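Local coordinates for nitroalkane oxidase (Podospora anserina, PDB 3MKH), which oxidises primary and secondary nitroalkanes to aldehydes or ketones with FAD as cofactor, consuming oxygen and releasing nitrite and hydrogen peroxide, at residues P105-F117 / K253-V265. Sequence-based numbering, arbitrary orientation.
Sequences PINLAAGPQHAEF and KNVLCPAGQGAKV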
ATOM      1  N   PRO A 105     -34.071 -12.367  -4.470  1.00 22.65           N
ATOM      2  CA  PRO A 105     -34.997 -12.337  -3.327  1.00 23.75           C
ATOM      3  C   PRO A 105     -36.148 -13.314  -3.481  1.00 23.89           C
ATOM      4  O   PRO A 105     -36.618 -13.866  -2.492  1.00 22.08           O
ATOM      5  CB  PRO A 105     -35.518 -10.893  -3.335  1.00 25.84           C
ATOM      6  CG  PRO A 105     -34.384 -10.121  -3.962  1.00 21.54           C
ATOM      7  CD  PRO A 105     -33.900 -11.029  -5.066  1.00 21.93           C
ATOM      8  N   ILE A 106     -36.582 -13.534  -4.715  1.00 22.73           N
ATOM      9  CA  ILE A 106     -37.631 -14.497  -5.005  1.00 25.32           C
ATOM     10  C   ILE A 106     -37.151 -15.949  -4.811  1.00 28.07           C
ATOM     11  O   ILE A 106     -37.884 -16.768  -4.257  1.00 25.42           O
ATOM     12  CB  ILE A 106     -38.232 -14.265  -6.399  1.00 29.55           C
ATOM     13  CG1 ILE A 106     -38.853 -12.863  -6.445  1.00 31.33           C
ATOM     14  CG2 ILE A 106     -39.316 -15.289  -6.692  1.00 29.60           C
ATOM     15  CD1 ILE A 106     -39.273 -12.421  -7.810  1.00 29.90           C
ATOM     16  N   ASN A 107     -35.925 -16.255  -5.238  1.00 24.55           N
ATOM     17  CA  ASN A 107     -35.313 -17.548  -4.923  1.00 23.20           C
ATOM     18  C   ASN A 107     -35.272 -17.750  -3.415  1.00 28.62           C
ATOM     19  O   ASN A 107     -35.477 -18.865  -2.922  1.00 29.71           O
ATOM     20  CB  ASN A 107     -33.875 -17.629  -5.445  1.00 23.41           C
ATOM     21  CG  ASN A 107     -33.800 -17.829  -6.940  1.00 26.47           C
ATOM     22  OD1 ASN A 107     -32.826 -17.432  -7.581  1.00 28.58           O
ATOM     23  ND2 ASN A 107     -34.820 -18.444  -7.505  1.00 20.11           N
ATOM     24  N   LEU A 108     -34.995 -16.674  -2.679  1.00 24.51           N
ATOM     25  CA  LEU A 108     -34.826 -16.774  -1.225  1.00 27.67           C
ATOM     26  C   LEU A 108     -36.143 -16.863  -0.438  1.00 30.19           C
ATOM     27  O   LEU A 108     -36.188 -17.507   0.605  1.00 30.27           O
ATOM     28  CB  LEU A 108     -33.969 -15.626  -0.676  1.00 24.42           C
ATOM     29  CG  LEU A 108     -32.512 -15.539  -1.157  1.00 25.70           C
ATOM     30  CD1 LEU A 108     -31.872 -14.247  -0.685  1.00 24.04           C
ATOM     31  CD2 LEU A 108     -31.699 -16.740  -0.691  1.00 34.69           C
ATOM     32  N   ALA A 109     -37.213 -16.245  -0.932  1.00 25.08           N
ATOM     33  CA  ALA A 109     -38.379 -16.022  -0.067  1.00 31.59           C
ATOM     34  C   ALA A 109     -39.747 -16.259  -0.703  1.00 29.78           C
ATOM     35  O   ALA A 109     -40.770 -16.054  -0.059  1.00 32.80           O
ATOM     36  CB  ALA A 109     -38.324 -14.610   0.531  1.00 30.35           C
ATOM     37  N   ALA A 110     -39.771 -16.668  -1.961  1.00 26.73           N
ATOM     38  CA  ALA A 110     -41.034 -16.817  -2.664  1.00 27.16           C
ATOM     39  C   ALA A 110     -41.999 -17.684  -1.856  1.00 33.89           C
ATOM     40  O   ALA A 110     -41.583 -18.636  -1.199  1.00 28.35           O
ATOM     41  CB  ALA A 110     -40.807 -17.431  -4.030  1.00 30.44           C
ATOM     42  N   GLY A 111     -43.284 -17.335  -1.903  1.00 33.83           N
ATOM     43  CA  GLY A 111     -44.331 -18.229  -1.436  1.00 34.27           C
ATOM     44  C   GLY A 111     -45.045 -18.818  -2.637  1.00 37.26           C
ATOM     45  O   GLY A 111     -44.697 -18.496  -3.785  1.00 35.92           O
ATOM     46  N   PRO A 112     -46.055 -19.675  -2.397  1.00 35.53           N
ATOM     47  CA  PRO A 112     -46.751 -20.319  -3.519  1.00 34.99           C
ATOM     48  C   PRO A 112     -47.405 -19.305  -4.459  1.00 33.11           C
ATOM     49  O   PRO A 112     -47.522 -19.556  -5.659  1.00 38.61           O
ATOM     50  CB  PRO A 112     -47.822 -21.187  -2.828  1.00 36.98           C
ATOM     51  CG  PRO A 112     -47.887 -20.705  -1.403  1.00 36.14           C
ATOM     52  CD  PRO A 112     -46.540 -20.145  -1.085  1.00 36.94           C
ATOM     53  N   GLN A 113     -47.806 -18.161  -3.919  1.00 33.14           N
ATOM     54  CA  GLN A 113     -48.483 -17.131  -4.704  1.00 36.34           C
ATOM     55  C   GLN A 113     -47.557 -16.422  -5.690  1.00 34.96           C
ATOM     56  O   GLN A 113     -48.013 -15.642  -6.528  1.00 36.46           O
ATOM     57  CB  GLN A 113     -49.137 -16.092  -3.785  1.00 33.01           C
ATOM     58  CG  GLN A 113     -48.164 -15.252  -2.951  1.00 35.80           C
ATOM     59  CD  GLN A 113     -47.687 -15.954  -1.688  1.00 36.61           C
ATOM     60  OE1 GLN A 113     -47.449 -17.164  -1.683  1.00 36.23           O
ATOM     61  NE2 GLN A 113     -47.533 -15.188  -0.608  1.00 34.94           N
ATOM     62  N   HIS A 114     -46.263 -16.695  -5.587  1.00 32.36           N
ATOM     63  CA  HIS A 114     -45.273 -15.961  -6.369  1.00 32.94           C
ATOM     64  C   HIS A 114     -44.844 -16.668  -7.649  1.00 36.20           C
ATOM     65  O   HIS A 114     -44.058 -16.128  -8.424  1.00 32.74           O
ATOM     66  CB  HIS A 114     -44.065 -15.638  -5.498  1.00 26.49           C
ATOM     67  CG  HIS A 114     -44.398 -14.755  -4.338  1.00 27.94           C
ATOM     68  ND1 HIS A 114     -45.029 -13.539  -4.490  1.00 31.45           N
ATOM     69  CD2 HIS A 114     -44.196 -14.910  -3.008  1.00 30.35           C
ATOM     70  CE1 HIS A 114     -45.197 -12.981  -3.305  1.00 26.76           C
ATOM     71  NE2 HIS A 114     -44.702 -13.795  -2.388  1.00 29.71           N
ATOM     72  N   ALA A 115     -45.367 -17.868  -7.880  1.00 32.21           N
ATOM     73  CA  ALA A 115     -44.927 -18.658  -9.025  1.00 32.15           C
ATOM     74  C   ALA A 115     -45.303 -17.955 -10.317  1.00 36.54           C
ATOM     75  O   ALA A 115     -44.551 -18.003 -11.297  1.00 33.61           O
ATOM     76  CB  ALA A 115     -45.526 -20.063  -8.979  1.00 39.12           C
ATOM     77  N   GLU A 116     -46.462 -17.298 -10.324  1.00 28.84           N
ATOM     78  CA  GLU A 116     -46.906 -16.594 -11.524  1.00 33.86           C
ATOM     79  C   GLU A 116     -45.940 -15.477 -11.939  1.00 33.21           C
ATOM     80  O   GLU A 116     -45.873 -15.123 -13.119  1.00 32.63           O
ATOM     81  CB  GLU A 116     -48.317 -16.019 -11.354  1.00 37.32           C
ATOM     82  CG  GLU A 116     -48.482 -15.073 -10.171  1.00 39.74           C
ATOM     83  CD  GLU A 116     -49.806 -14.312 -10.210  1.00 45.66           C
ATOM     84  OE1 GLU A 116     -50.107 -13.699 -11.254  1.00 53.88           O
ATOM     85  OE2 GLU A 116     -50.539 -14.322  -9.199  1.00 52.41           O
ATOM     86  N   PHE A 117     -45.213 -14.917 -10.973  1.00 30.50           N
ATOM     87  CA  PHE A 117     -44.326 -13.790 -11.272  1.00 33.38           C
ATOM     88  C   PHE A 117     -43.064 -14.261 -11.972  1.00 30.55           C
ATOM     89  O   PHE A 117     -42.474 -13.525 -12.762  1.00 27.68           O
ATOM     90  CB  PHE A 117     -43.935 -13.030 -10.004  1.00 29.21           C
ATOM     91  CG  PHE A 117     -45.070 -12.307  -9.354  1.00 30.88           C
ATOM     92  CD1 PHE A 117     -45.822 -12.923  -8.362  1.00 31.69           C
ATOM     93  CD2 PHE A 117     -45.387 -11.006  -9.728  1.00 32.08           C
ATOM     94  CE1 PHE A 117     -46.878 -12.260  -7.750  1.00 31.46           C
ATOM     95  CE2 PHE A 117     -46.439 -10.332  -9.116  1.00 33.48           C
ATOM     96  CZ  PHE A 117     -47.187 -10.970  -8.120  1.00 34.34           C
ATOM     97  N   LYS A 253     -50.897 -10.117  -2.846  1.00 28.70           N
ATOM     98  CA  LYS A 253     -50.051 -11.199  -3.354  1.00 31.45           C
ATOM     99  C   LYS A 253     -48.661 -10.685  -3.752  1.00 31.70           C
ATOM    100  O   LYS A 253     -47.697 -11.450  -3.758  1.00 27.23           O
ATOM    101  CB  LYS A 253     -50.702 -11.929  -4.534  1.00 29.32           C
ATOM    102  CG  LYS A 253     -50.900 -11.094  -5.779  1.00 30.08           C
ATOM    103  CD  LYS A 253     -51.483 -11.931  -6.906  1.00 34.80           C
ATOM    104  CE  LYS A 253     -51.691 -11.107  -8.156  1.00 35.90           C
ATOM    105  NZ  LYS A 253     -52.322 -11.880  -9.247  1.00 39.86           N
ATOM    106  N   ASN A 254     -48.564  -9.392  -4.078  1.00 29.41           N
ATOM    107  CA  ASN A 254     -47.290  -8.804  -4.519  1.00 27.20           C
ATOM    108  C   ASN A 254     -46.257  -8.677  -3.404  1.00 28.78           C
ATOM    109  O   ASN A 254     -45.067  -8.463  -3.669  1.00 25.27           O
ATOM    110  CB  ASN A 254     -47.497  -7.424  -5.164  1.00 27.00           C
ATOM    111  CG  ASN A 254     -47.867  -7.501  -6.638  1.00 26.19           C
ATOM    112  OD1 ASN A 254     -47.269  -6.817  -7.482  1.00 31.53           O
ATOM    113  ND2 ASN A 254     -48.863  -8.298  -6.955  1.00 24.36           N
ATOM    114  N   VAL A 255     -46.702  -8.759  -2.151  1.00 25.06           N
ATOM    115  CA  VAL A 255     -45.765  -8.663  -1.038  1.00 24.32           C
ATOM    116  C   VAL A 255     -44.902  -9.926  -0.968  1.00 29.01           C
ATOM    117  O   VAL A 255     -45.425 -11.037  -0.841  1.00 24.59           O
ATOM    118  CB  VAL A 255     -46.472  -8.455   0.304  1.00 29.64           C
ATOM    119  CG1 VAL A 255     -45.456  -8.471   1.433  1.00 26.77           C
ATOM    120  CG2 VAL A 255     -47.263  -7.145   0.301  1.00 27.38           C
ATOM    121  N   LEU A 256     -43.584  -9.751  -1.076  1.00 28.00           N
ATOM    122  CA  LEU A 256     -42.651 -10.872  -1.007  1.00 28.14           C
ATOM    123  C   LEU A 256     -42.141 -11.058   0.409  1.00 28.04           C
ATOM    124  O   LEU A 256     -42.135 -12.171   0.931  1.00 29.65           O
ATOM    125  CB  LEU A 256     -41.467 -10.676  -1.966  1.00 24.88           C
ATOM    126  CG  LEU A 256     -40.380 -11.763  -1.911  1.00 27.36           C
ATOM    127  CD1 LEU A 256     -40.891 -13.084  -2.479  1.00 26.21           C
ATOM    128  CD2 LEU A 256     -39.094 -11.326  -2.673  1.00 24.07           C
ATOM    129  N   CYS A 257     -41.693  -9.969   1.024  1.00 25.19           N
ATOM    130  CA  CYS A 257     -41.306  -9.990   2.430  1.00 27.50           C
ATOM    131  C   CYS A 257     -42.108  -8.965   3.187  1.00 28.53           C
ATOM    132  O   CYS A 257     -41.992  -7.769   2.920  1.00 26.58           O
ATOM    133  CB  CYS A 257     -39.819  -9.684   2.613  1.00 26.56           C
ATOM    134  SG  CYS A 257     -38.760 -10.756   1.621  1.00 28.00           S
ATOM    135  N   PRO A 258     -42.927  -9.434   4.140  1.00 28.59           N
ATOM    136  CA  PRO A 258     -43.729  -8.549   4.983  1.00 30.04           C
ATOM    137  C   PRO A 258     -42.819  -7.708   5.862  1.00 29.31           C
ATOM    138  O   PRO A 258     -41.653  -8.061   6.080  1.00 27.95           O
ATOM    139  CB  PRO A 258     -44.537  -9.526   5.859  1.00 34.92           C
ATOM    140  CG  PRO A 258     -44.475 -10.856   5.141  1.00 37.41           C
ATOM    141  CD  PRO A 258     -43.138 -10.861   4.465  1.00 30.58           C
ATOM    142  N   ALA A 259     -43.362  -6.621   6.393  1.00 29.25           N
ATOM    143  CA  ALA A 259     -42.566  -5.709   7.200  1.00 25.92           C
ATOM    144  C   ALA A 259     -41.779  -6.437   8.282  1.00 31.39           C
ATOM    145  O   ALA A 259     -42.331  -7.232   9.051  1.00 33.38           O
ATOM    146  CB  ALA A 259     -43.452  -4.618   7.801  1.00 32.65           C
ATOM    147  N   GLY A 260     -40.480  -6.167   8.343  1.00 28.16           N
ATOM    148  CA  GLY A 260     -39.641  -6.800   9.338  1.00 31.31           C
ATOM    149  C   GLY A 260     -38.898  -8.021   8.829  1.00 29.70           C
ATOM    150  O   GLY A 260     -38.019  -8.547   9.510  1.00 31.54           O
ATOM    151  N   GLN A 261     -39.235  -8.476   7.632  1.00 31.30           N
ATOM    152  CA  GLN A 261     -38.516  -9.602   7.039  1.00 30.81           C
ATOM    153  C   GLN A 261     -37.690  -9.183   5.819  1.00 32.20           C
ATOM    154  O   GLN A 261     -36.831  -9.931   5.363  1.00 29.83           O
ATOM    155  CB  GLN A 261     -39.489 -10.721   6.663  1.00 33.50           C
ATOM    156  CG  GLN A 261     -40.063 -11.464   7.882  1.00 38.09           C
ATOM    157  CD  GLN A 261     -41.259 -12.332   7.534  1.00 42.79           C
ATOM    158  OE1 GLN A 261     -41.264 -13.030   6.518  1.00 43.32           O
ATOM    159  NE2 GLN A 261     -42.290 -12.285   8.376  1.00 47.22           N
ATOM    160  N   GLY A 262     -37.953  -7.987   5.297  1.00 31.11           N
ATOM    161  CA  GLY A 262     -37.334  -7.538   4.054  1.00 25.45           C
ATOM    162  C   GLY A 262     -35.826  -7.358   4.100  1.00 26.52           C
ATOM    163  O   GLY A 262     -35.120  -7.750   3.174  1.00 28.17           O
ATOM    164  N   ALA A 263     -35.320  -6.746   5.161  1.00 24.66           N
ATOM    165  CA  ALA A 263     -33.892  -6.449   5.243  1.00 27.83           C
ATOM    166  C   ALA A 263     -33.023  -7.715   5.192  1.00 31.94           C
ATOM    167  O   ALA A 263     -32.004  -7.752   4.489  1.00 31.62           O
ATOM    168  CB  ALA A 263     -33.585  -5.619   6.494  1.00 29.13           C
ATOM    169  N   LYS A 264     -33.424  -8.750   5.928  1.00 31.07           N
ATOM    170  CA  LYS A 264     -32.671 -10.007   5.966  1.00 31.27           C
ATOM    171  C   LYS A 264     -32.610 -10.686   4.592  1.00 27.88           C
ATOM    172  O   LYS A 264     -31.595 -11.262   4.218  1.00 27.71           O
ATOM    173  CB  LYS A 264     -33.271 -10.963   7.004  1.00 31.87           C
ATOM    174  CG  LYS A 264     -32.831 -12.418   6.852  1.00 40.25           C
ATOM    175  CD  LYS A 264     -33.800 -13.390   7.557  1.00 47.57           C
ATOM    176  CE  LYS A 264     -33.192 -14.789   7.712  1.00 53.83           C
ATOM    177  NZ  LYS A 264     -34.176 -15.800   8.208  1.00 54.83           N
ATOM    178  N   VAL A 265     -33.695 -10.612   3.834  1.00 25.99           N
ATOM    179  CA  VAL A 265     -33.700 -11.189   2.499  1.00 25.27           C
ATOM    180  C   VAL A 265     -32.837 -10.347   1.548  1.00 28.95           C
ATOM    181  O   VAL A 265     -32.069 -10.895   0.751  1.00 27.66           O
ATOM    182  CB  VAL A 265     -35.136 -11.381   1.951  1.00 28.74           C
ATOM    183  CG1 VAL A 265     -35.118 -11.687   0.454  1.00 24.43           C
ATOM    184  CG2 VAL A 265     -35.860 -12.490   2.717  1.00 24.81           C
TER
HETATM  185  O   HOH W   1     -43.219 -14.641   0.252  1.00 32.58           O
HETATM  186  O   HOH W   2     -47.858 -12.008  -0.501  1.00 35.75           O
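Leu256 illustrates how one branched side chain can hold a helix against the edge of a sheet, and it meets Pro105, Ile106, Ala109, Ala110 and His114. From CB, its CG stands anti to the backbone N (chi1 177°), which carries the fork across to the other segment. CD2 lies against helix 90-109, 3.7 Å from CB of Pro105 and near CG1 of Ile106, the Leu256 and Ile106 side chains crossing at about a right angle. CD1 rests 3.7 Å from CA of Ala110 and also sits over one face of the His114 imidazole, toward its rim, in a CH-pi contact with the ring centroid 4.0 Å away. The opposite face of that ring is covered by CG of Gln113, over its centre. In this member of the acyl-CoA dehydrogenase family the contact joins the N-terminal helical domain to the beta domain: strand 255-257 carries a classic beta bulge, with Leu256 and Cys257 set opposite the single Ile208 of strand 206-212. A water ties the two parts further, donating to the carbonyl O atoms of Ala109 and Leu256 and bonding to His114 NE2 at 3.1 Å. An alanine in place of His114 would probably leave this water without one of its three partners and Leu256 CD1 without the ring face beneath it. Beyond Leu256 in the chain, Val265 at the start of helix 262-298 packs CG1 on Pro105 and CG2 on CB of Ala109 (3.9 Å). At the other end, the extended Lys253 crosses Glu116, and Lys253 NZ reaches Glu116 OE2 on the syn side at 3.0 Å, 22° out of the carboxylate plane, a salt bridge to which Glu116 OE1 adds a weak second bond.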